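Local coordinates for protein beta sliding clamp (PDB 5WCE) that forms a ring-shaped head-to-tail homodimer around DNA and probably tethers DNA polymerases and other proteins to it, so that replication is processive, at residues 53-56 / 57-60; 272-275 / 276-280; 333-336 / 337-341. All blocks are in the same frame, centred on the assembly; numbering follows the deposited sequence.

Contact 1 comes first along the chain, in the N-terminal domain, at the turn of the hairpin formed by strands 48-54 and 58-65. Contacts 2 and 3 follow in the C-terminal domain, at the starts of helices 273-284 and 334-343. Contact 1 lies across the subunit's centre from both, its centre about 41 Å from that of contact 2 and about 33 Å from that of contact 3. Contacts 2 and 3 have centres about 11 Å apart and touch: Val280 and Ala277 pack against Leu338, and Asn273 ND2 probably donates to Cys341 O. Contact 1 tightens a hairpin of a sheet running on into the central domain; contacts 2 and 3 join two helices of the C-terminal domain.

Contact 1 of 3, residues 53-56 / 57-60; sequences ATDL and DMEI
The turn between strands 48-54 and 58-65, where Thr54 and Asp55 bond to Met58, is a local contact closing a beta hairpin in the N-terminal domain. Ala53 and Ile60 form the last hydrogen-bonded antiparallel pair, with Ala53 N to Ile60 O at 2.9 Å and Ile60 N to Ala53 O at 2.8 Å. Thr54 and Glu59 follow as a non-hydrogen-bonded pair, and from there side chains take over much of the bonding. Met58 O is gripped twice: Asp55 N meets it nearly along the carbonyl direction at 3.2 Å, while Thr54 OG1 donates from above the carbonyl plane at 2.7 Å. Because OG1 lies opposite the backbone N (chi1 -169°), it can also accept from Leu56 N at 3.0 Å, and one small hydroxyl serves both roles. Asp55 suits the next position because its short side chain folds back into the turn: OD1 receives Met58 N at 2.9 Å, a fairly straight bond, and a weak one from Asp57 N. OD2 makes a salt bridge to Lys211, and a water donates to both Asp55 OD2 and Asp57 OD2, probably easing the closeness of two like charges. The bent Met58 chain brings CE within 3.7 Å of Asp55 OD2 and packs on helix 210-220. Asp57, still in the turn, and Glu59 in the strand bond through their backbones to Lys248 and Thr246 of strand 243-248, which continues the sheet into the central domain. The arrangement is a beta hairpin whose connection is fixed by an ST turn at Thr54 and an aspartate binding the backbone.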
loop_
_atom_site.group_PDB
_atom_site.type_symbol
_atom_site.label_atom_id
_atom_site.label_comp_id
_atom_site.label_asym_id
_atom_site.label_seq_id
_atom_site.Cartn_x
_atom_site.Cartn_y
_atom_site.Cartn_z
ATOM N N ALA A 53 -13.434 -22.165 7.484
ATOM C CA ALA A 53 -14.045 -21.005 6.876
ATOM C C ALA A 53 -14.251 -21.264 5.402
ATOM O O ALA A 53 -13.531 -22.080 4.797
ATOM C CB ALA A 53 -13.208 -19.775 7.114
ATOM N N THR A 54 -15.222 -20.582 4.836
ATOM C CA THR A 54 -15.563 -20.796 3.408
ATOM C C THR A 54 -16.150 -19.573 2.723
ATOM O O THR A 54 -16.731 -18.696 3.359
ATOM C CB THR A 54 -16.600 -21.945 3.301
ATOM O OG1 THR A 54 -16.777 -22.356 1.943
ATOM C CG2 THR A 54 -17.954 -21.548 3.887
ATOM N N ASP A 55 -16.031 -19.554 1.394
ATOM C CA ASP A 55 -16.747 -18.592 0.568
ATOM C C ASP A 55 -17.703 -19.303 -0.379
ATOM O O ASP A 55 -18.149 -18.730 -1.398
ATOM C CB ASP A 55 -15.771 -17.700 -0.173
ATOM C CG ASP A 55 -14.940 -18.468 -1.214
ATOM O OD1 ASP A 55 -15.187 -19.709 -1.394
ATOM O OD2 ASP A 55 -14.101 -17.806 -1.848
ATOM N N LEU A 56 -17.994 -20.559 -0.060
ATOM C CA LEU A 56 -18.824 -21.460 -0.881
ATOM C C LEU A 56 -18.081 -22.119 -2.049
ATOM O O LEU A 56 -18.397 -23.267 -2.364
ATOM C CB LEU A 56 -20.162 -20.873 -1.360
ATOM C CG LEU A 56 -21.122 -20.297 -0.285
ATOM C CD1 LEU A 56 -22.284 -19.592 -0.932
ATOM C CD2 LEU A 56 -21.577 -21.402 0.646
ATOM N N ASP A 57 -17.125 -21.448 -2.668
ATOM C CA ASP A 57 -16.283 -22.085 -3.697
ATOM C C ASP A 57 -15.193 -22.939 -3.096
ATOM O O ASP A 57 -14.856 -24.014 -3.618
ATOM C CB ASP A 57 -15.670 -21.033 -4.622
ATOM C CG ASP A 57 -16.727 -20.326 -5.458
ATOM O OD1 ASP A 57 -17.691 -20.974 -5.935
ATOM O OD2 ASP A 57 -16.624 -19.110 -5.604
ATOM N N MET A 58 -14.637 -22.475 -1.984
ATOM C CA MET A 58 -13.581 -23.174 -1.311
ATOM C C MET A 58 -13.710 -23.087 0.205
ATOM O O MET A 58 -14.411 -22.189 0.728
ATOM C CB MET A 58 -12.248 -22.647 -1.738
ATOM C CG MET A 58 -11.892 -21.284 -1.144
ATOM S SD MET A 58 -10.501 -20.460 -1.962
ATOM C CE MET A 58 -11.493 -19.936 -3.351
ATOM N N GLU A 59 -13.068 -24.053 0.852
ATOM C CA GLU A 59 -13.104 -24.169 2.309
ATOM C C GLU A 59 -11.689 -24.318 2.790
ATOM O O GLU A 59 -10.942 -25.170 2.258
ATOM C CB GLU A 59 -13.907 -25.396 2.731
ATOM C CG GLU A 59 -13.947 -25.650 4.242
ATOM C CD GLU A 59 -14.464 -27.038 4.536
ATOM O OE1 GLU A 59 -15.605 -27.123 4.936
ATOM O OE2 GLU A 59 -13.738 -28.014 4.248
ATOM N N ILE A 60 -11.309 -23.557 3.802
ATOM C CA ILE A 60 -10.036 -23.784 4.460
ATOM C C ILE A 60 -10.340 -24.335 5.839
ATOM O O ILE A 60 -11.234 -23.774 6.526
ATOM C CB ILE A 60 -9.194 -22.505 4.607
ATOM C CG1 ILE A 60 -9.013 -21.776 3.260
ATOM C CG2 ILE A 60 -7.860 -22.845 5.194
ATOM C CD1 ILE A 60 -8.202 -20.472 3.320
HETATM O O HOH W 1 -14.453 -17.797 -4.640
#

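Contact 2 of 3, residues 272-275 / 276-280; sequences DNDL and FAKAV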
loop_
_atom_site.group_PDB
_atom_site.type_symbol
_atom_site.label_atom_id
_atom_site.label_comp_id
_atom_site.label_asym_id
_atom_site.label_seq_id
_atom_site.Cartn_x
_atom_site.Cartn_y
_atom_site.Cartn_z
ATOM N N ASP A 272 19.654 -10.014 -24.191
ATOM C CA ASP A 272 19.914 -9.754 -22.776
ATOM C C ASP A 272 18.609 -9.303 -22.129
ATOM O O ASP A 272 18.139 -8.179 -22.345
ATOM C CB ASP A 272 21.018 -8.690 -22.641
ATOM C CG ASP A 272 21.361 -8.365 -21.226
ATOM O OD1 ASP A 272 20.544 -8.342 -20.333
ATOM O OD2 ASP A 272 22.511 -8.002 -21.004
ATOM N N ASN A 273 18.025 -10.189 -21.320
ATOM C CA ASN A 273 16.680 -10.010 -20.796
ATOM C C ASN A 273 16.579 -8.818 -19.879
ATOM O O ASN A 273 15.595 -8.068 -19.933
ATOM C CB ASN A 273 16.234 -11.258 -20.054
ATOM C CG ASN A 273 14.811 -11.179 -19.555
ATOM O OD1 ASN A 273 13.879 -11.175 -20.366
ATOM N ND2 ASN A 273 14.620 -11.159 -18.208
ATOM N N ASP A 274 17.561 -8.653 -18.996
ATOM C CA ASP A 274 17.533 -7.508 -18.074
ATOM C C ASP A 274 17.648 -6.184 -18.841
ATOM O O ASP A 274 16.868 -5.287 -18.593
ATOM C CB ASP A 274 18.633 -7.594 -17.026
ATOM C CG ASP A 274 18.498 -6.474 -15.961
ATOM O OD1 ASP A 274 17.424 -6.340 -15.338
ATOM O OD2 ASP A 274 19.437 -5.704 -15.807
ATOM N N LEU A 275 18.580 -6.073 -19.771
ATOM C CA LEU A 275 18.740 -4.828 -20.519
ATOM C C LEU A 275 17.458 -4.544 -21.328
ATOM O O LEU A 275 16.945 -3.432 -21.346
ATOM C CB LEU A 275 19.961 -4.844 -21.407
ATOM C CG LEU A 275 20.034 -3.654 -22.382
ATOM C CD1 LEU A 275 20.039 -2.296 -21.639
ATOM C CD2 LEU A 275 21.201 -3.811 -23.331
ATOM N N PHE A 276 16.900 -5.577 -21.939
ATOM C CA PHE A 276 15.715 -5.397 -22.776
ATOM C C PHE A 276 14.517 -4.960 -21.944
ATOM O O PHE A 276 13.827 -4.035 -22.311
ATOM C CB PHE A 276 15.412 -6.690 -23.574
ATOM C CG PHE A 276 14.200 -6.594 -24.446
ATOM C CD1 PHE A 276 14.247 -5.901 -25.634
ATOM C CD2 PHE A 276 13.039 -7.265 -24.112
ATOM C CE1 PHE A 276 13.133 -5.850 -26.463
ATOM C CE2 PHE A 276 11.950 -7.258 -24.957
ATOM C CZ PHE A 276 11.990 -6.505 -26.122
ATOM N N ALA A 277 14.290 -5.634 -20.821
ATOM C CA ALA A 277 13.218 -5.295 -19.934
ATOM C C ALA A 277 13.331 -3.821 -19.447
ATOM O O ALA A 277 12.342 -3.098 -19.413
ATOM C CB ALA A 277 13.193 -6.248 -18.745
ATOM N N LYS A 278 14.549 -3.391 -19.111
ATOM C CA LYS A 278 14.759 -2.007 -18.676
ATOM C C LYS A 278 14.427 -1.030 -19.760
ATOM O O LYS A 278 13.826 0.012 -19.477
ATOM C CB LYS A 278 16.178 -1.779 -18.135
ATOM C CG LYS A 278 16.290 -2.319 -16.726
ATOM C CD LYS A 278 17.729 -2.335 -16.271
ATOM C CE LYS A 278 17.809 -2.875 -14.856
ATOM N NZ LYS A 278 19.250 -3.142 -14.632
ATOM N N ALA A 279 14.768 -1.387 -20.998
ATOM C CA ALA A 279 14.460 -0.549 -22.146
ATOM C C ALA A 279 12.973 -0.493 -22.401
ATOM O O ALA A 279 12.458 0.590 -22.595
ATOM C CB ALA A 279 15.205 -0.994 -23.388
ATOM N N VAL A 280 12.286 -1.635 -22.421
ATOM C CA VAL A 280 10.836 -1.648 -22.546
ATOM C C VAL A 280 10.174 -0.784 -21.466
ATOM O O VAL A 280 9.299 -0.006 -21.755
ATOM C CB VAL A 280 10.241 -3.068 -22.469
ATOM C CG1 VAL A 280 8.713 -3.025 -22.496
ATOM C CG2 VAL A 280 10.748 -3.912 -23.648
#
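Asp274 and Lys278, one helical turn apart, form a salt bridge on the exposed side of the first turns of helix 273-284. Lys278 NZ lies 2.8 Å from Asp274 OD2 and uses that oxygen's syn lone pair. The lysine reaches it with an extended chain, its methylenes crossing the carboxylate so that CE also lies 3.5 Å from Asp274 OD1. Asp272 is the N-cap: Leu275 N comes to its OD1 from above the carboxylate plane, at 3.1 Å and in an almost straight bond (175°). A short acidic side chain suits this place, since it supplies an acceptor to a first-turn N-H and its charge is probably favoured by the helix dipole. The regular bonds follow: Phe276 N to Asp272 O, Ala277 N to Asn273 O, Lys278 N to Asp274 O and Ala279 N to Leu275 O. The Asn273 amide finds its partner outside the segment, ND2 donating to Cys341 O. On the buried side, Val280 CG2 sits 3.7 Å above one face of the Phe276 ring, near its rim. Phe276, Ala279 and Val280 pack on Leu305, and Phe276 and Ala277 on Cys341, so the helix rests on strands 302-308 and 314-320 with helix 334-343 beside it.

Contact 3 of 3, residues 333-336 / 337-341; sequences NARY and LLDVC
Asp339 meets Arg335 through a direct backbone bond and a water between the side chains. Its N donates to Arg335 O at 2.7 Å, one of four regular helical bonds. Its carboxylate is linked to the guanidinium through a water, which donates to Asp339 OD1 at 2.6 Å and accepts from Arg335 NH1 at 2.5 Å. The direct distance from NH1 to OD1, 4.3 Å, is too long for a salt bridge, and the two planes stand 44° apart. Asp339 OD2 instead forms a salt bridge with Arg188, so the two oxygens serve different partners. With an alanine in place of Asp339, Arg188 would probably lose its carboxylate partner and the bridging water one of its anchors. Asn333 is the N-cap: its OD1 accepts Tyr336 N at 3.3 Å and, weakly, Arg335 N. Asparagine suits the spot because its short amide can turn an uncharged acceptor to both N-H groups. The same amide lies over one face of the Tyr336 ring, with CG 3.6 Å above the plane and offset toward the rim, while Asp339 OD2 sits near the ring's edge. Bends at chi2 (47°) and chi3 (51°) bring the Arg335 guanidinium to Leu338, whose CD1 covers one face and lies 3.9 Å from NH1. Leu337 and Val340 turn inward, packing on Leu374 of strand 370-374. The chemistry implies an amphipathic helix start: nonpolar residues face the interior, and Asp339 probably shares its charge between Arg188, directly, and Arg335, through water, where Arg292 lies close as a like charge and a carboxylate is probably welcome.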
loop_
_atom_site.group_PDB
_atom_site.type_symbol
_atom_site.label_atom_id
_atom_site.label_comp_id
_atom_site.label_asym_id
_atom_site.label_seq_id
_atom_site.Cartn_x
_atom_site.Cartn_y
_atom_site.Cartn_z
ATOM N N ASN A 333 1.520 -5.531 -26.031
ATOM C CA ASN A 333 1.174 -4.819 -24.786
ATOM C C ASN A 333 2.433 -4.844 -23.917
ATOM O O ASN A 333 3.020 -5.898 -23.636
ATOM C CB ASN A 333 -0.043 -5.511 -24.120
ATOM C CG ASN A 333 -0.466 -4.871 -22.800
ATOM O OD1 ASN A 333 0.314 -4.778 -21.894
ATOM N ND2 ASN A 333 -1.723 -4.515 -22.697
ATOM N N ALA A 334 2.877 -3.662 -23.522
ATOM C CA ALA A 334 4.134 -3.543 -22.762
ATOM C C ALA A 334 4.116 -4.305 -21.447
ATOM O O ALA A 334 5.113 -4.951 -21.101
ATOM C CB ALA A 334 4.530 -2.080 -22.532
ATOM N N ARG A 335 2.999 -4.256 -20.726
ATOM C CA ARG A 335 2.889 -4.961 -19.459
ATOM C C ARG A 335 3.025 -6.485 -19.660
ATOM O O ARG A 335 3.744 -7.173 -18.923
ATOM C CB ARG A 335 1.554 -4.615 -18.717
ATOM C CG ARG A 335 1.357 -5.339 -17.374
ATOM C CD ARG A 335 2.576 -5.297 -16.462
ATOM N NE ARG A 335 3.084 -3.932 -16.278
ATOM C CZ ARG A 335 4.311 -3.579 -15.839
ATOM N NH1 ARG A 335 5.225 -4.496 -15.518
ATOM N NH2 ARG A 335 4.624 -2.272 -15.723
ATOM N N TYR A 336 2.357 -7.014 -20.691
ATOM C CA TYR A 336 2.445 -8.430 -20.970
ATOM C C TYR A 336 3.884 -8.855 -21.307
ATOM O O TYR A 336 4.352 -9.921 -20.875
ATOM C CB TYR A 336 1.450 -8.840 -22.091
ATOM C CG TYR A 336 -0.014 -8.575 -21.797
ATOM C CD1 TYR A 336 -0.484 -8.324 -20.480
ATOM C CD2 TYR A 336 -0.934 -8.509 -22.827
ATOM C CE1 TYR A 336 -1.806 -8.049 -20.235
ATOM C CE2 TYR A 336 -2.273 -8.230 -22.570
ATOM C CZ TYR A 336 -2.688 -8.015 -21.256
ATOM O OH TYR A 336 -4.008 -7.730 -21.036
ATOM N N LEU A 337 4.596 -8.023 -22.069
ATOM C CA LEU A 337 5.988 -8.308 -22.388
ATOM C C LEU A 337 6.858 -8.270 -21.139
ATOM O O LEU A 337 7.659 -9.169 -20.875
ATOM C CB LEU A 337 6.454 -7.308 -23.421
ATOM C CG LEU A 337 7.847 -7.316 -23.958
ATOM C CD1 LEU A 337 8.210 -8.705 -24.472
ATOM C CD2 LEU A 337 7.983 -6.245 -25.055
ATOM N N LEU A 338 6.687 -7.237 -20.340
ATOM C CA LEU A 338 7.428 -7.131 -19.063
ATOM C C LEU A 338 7.101 -8.272 -18.142
ATOM O O LEU A 338 7.984 -8.760 -17.450
ATOM C CB LEU A 338 7.178 -5.778 -18.411
ATOM C CG LEU A 338 7.840 -4.635 -19.156
ATOM C CD1 LEU A 338 7.310 -3.344 -18.591
ATOM C CD2 LEU A 338 9.361 -4.729 -19.076
ATOM N N ASP A 339 5.863 -8.733 -18.137
ATOM C CA ASP A 339 5.487 -9.904 -17.315
ATOM C C ASP A 339 6.293 -11.139 -17.673
ATOM O O ASP A 339 6.837 -11.858 -16.814
ATOM C CB ASP A 339 3.985 -10.191 -17.459
ATOM C CG ASP A 339 3.094 -9.232 -16.674
ATOM O OD1 ASP A 339 3.570 -8.453 -15.814
ATOM O OD2 ASP A 339 1.903 -9.218 -17.016
ATOM N N VAL A 340 6.440 -11.380 -18.972
ATOM C CA VAL A 340 7.281 -12.466 -19.433
ATOM C C VAL A 340 8.736 -12.276 -19.070
ATOM O O VAL A 340 9.353 -13.214 -18.544
ATOM C CB VAL A 340 7.116 -12.686 -20.970
ATOM C CG1 VAL A 340 8.126 -13.727 -21.442
ATOM C CG2 VAL A 340 5.720 -13.139 -21.246
ATOM N N CYS A 341 9.321 -11.101 -19.335
ATOM C CA CYS A 341 10.701 -10.872 -18.970
ATOM C C CYS A 341 10.913 -11.074 -17.446
ATOM O O CYS A 341 11.957 -11.548 -17.017
ATOM C CB CYS A 341 11.162 -9.464 -19.364
ATOM S SG CYS A 341 11.212 -9.225 -21.159
HETATM O O HOH W 2 5.575 -6.955 -15.250
#